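Local structure of MTH169 (Methanobacterium thermoautotrophicum, 1GTD) at residues I23-A26 against L27-G31. The protein is a small alpha/beta protein of the PurS family, whose short chains assemble as four copies. Residues are numbered along the deposited sequence; the frame is centred on the assembly and turned at random.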
# COMPACT_ATOMS: atom_id res chain seq x y z
N ILE B 23 3.96 -2.83 -11.26
CA ILE B 23 4.98 -1.88 -11.68
C ILE B 23 5.66 -2.35 -12.96
O ILE B 23 5.75 -1.60 -13.94
CB ILE B 23 6.05 -1.73 -10.60
CG1 ILE B 23 5.47 -1.01 -9.38
CG2 ILE B 23 7.23 -0.98 -11.15
CD1 ILE B 23 6.44 -0.90 -8.22
N GLU B 24 6.14 -3.58 -12.96
CA GLU B 24 6.83 -4.14 -14.11
C GLU B 24 6.02 -4.05 -15.39
O GLU B 24 6.53 -3.60 -16.42
CB GLU B 24 7.21 -5.60 -13.84
CG GLU B 24 8.07 -6.22 -14.92
CD GLU B 24 8.69 -7.54 -14.49
OE1 GLU B 24 9.41 -7.56 -13.46
OE2 GLU B 24 8.47 -8.55 -15.19
N ARG B 25 4.77 -4.49 -15.33
CA ARG B 25 3.90 -4.45 -16.50
C ARG B 25 3.70 -3.02 -16.99
O ARG B 25 3.78 -2.75 -18.19
CB ARG B 25 2.55 -5.07 -16.17
CG ARG B 25 1.48 -4.77 -17.22
CD ARG B 25 0.32 -5.76 -17.15
NE ARG B 25 -0.64 -5.51 -18.23
CZ ARG B 25 -1.48 -4.48 -18.25
NH1 ARG B 25 -1.48 -3.60 -17.25
NH2 ARG B 25 -2.31 -4.32 -19.27
N ALA B 26 3.43 -2.12 -16.06
CA ALA B 26 3.20 -0.72 -16.40
C ALA B 26 4.44 -0.15 -17.06
O ALA B 26 4.34 0.60 -18.03
CB ALA B 26 2.86 0.07 -15.14
N LEU B 27 5.62 -0.50 -16.54
CA LEU B 27 6.86 -0.01 -17.12
C LEU B 27 7.00 -0.52 -18.55
O LEU B 27 7.28 0.24 -19.47
CB LEU B 27 8.07 -0.44 -16.28
CG LEU B 27 8.21 0.22 -14.88
CD1 LEU B 27 9.52 -0.20 -14.22
CD2 LEU B 27 8.14 1.75 -15.02
N ALA B 28 6.80 -1.82 -18.74
CA ALA B 28 6.90 -2.41 -20.07
C ALA B 28 6.03 -1.62 -21.05
O ALA B 28 6.48 -1.29 -22.15
CB ALA B 28 6.45 -3.87 -20.03
N LEU B 29 4.80 -1.32 -20.65
CA LEU B 29 3.87 -0.58 -21.50
C LEU B 29 4.35 0.84 -21.80
O LEU B 29 4.15 1.36 -22.90
CB LEU B 29 2.50 -0.52 -20.83
CG LEU B 29 1.78 -1.83 -20.61
CD1 LEU B 29 0.56 -1.59 -19.76
CD2 LEU B 29 1.39 -2.42 -21.95
N LEU B 30 4.98 1.46 -20.81
CA LEU B 30 5.50 2.81 -20.95
C LEU B 30 6.75 2.85 -21.83
O LEU B 30 7.27 3.92 -22.13
CB LEU B 30 5.83 3.38 -19.57
CG LEU B 30 5.57 4.86 -19.31
CD1 LEU B 30 4.07 5.18 -19.40
CD2 LEU B 30 6.12 5.22 -17.92
N GLY B 31 7.23 1.68 -22.23
CA GLY B 31 8.41 1.62 -23.08
C GLY B 31 9.63 0.98 -22.45
O GLY B 31 10.50 0.49 -23.16
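Leu29 sends CD1 over one face of the Arg25 guanidinium, 3.7 Å above its plane and displaced from the centre of the group toward its outer edge, the pairing of residues four apart, one helical turn on. The arginine's CG lies anti to the backbone N (chi1 166°), the chain runs extended to NE, and the last turn, about CD-NE (chi4 -73°), swings the guanidinium so that a face meets the methyl, with CZ 3.8 Å from Leu29 CD1. NH1 is hydrogen-bonded to the carbonyl of Gln64 of a second subunit. On another side of the helix Ile23 and Leu27 run alongside each other in the same direction, with CG2 of Ile23 3.9 Å from CD1 of Leu27. Beneath both pairs run the backbone bonds that set their spacing, Leu27 N to Ile23 O at 2.8 Å and Leu29 N to Arg25 O at 3.0 Å. Gly31, with positive phi (115°), ends the helix in a Schellman motif, its N hydrogen-bonded to Ala28 O. Glu24 OE1 is hydrogen-bonded to Thr37 OG1 at the start of strand 37-47, and Ile23 and Leu27 pack on Leu67 and Met62 of a third subunit, so helix 18-30 joins its own sheet to neighbouring chains.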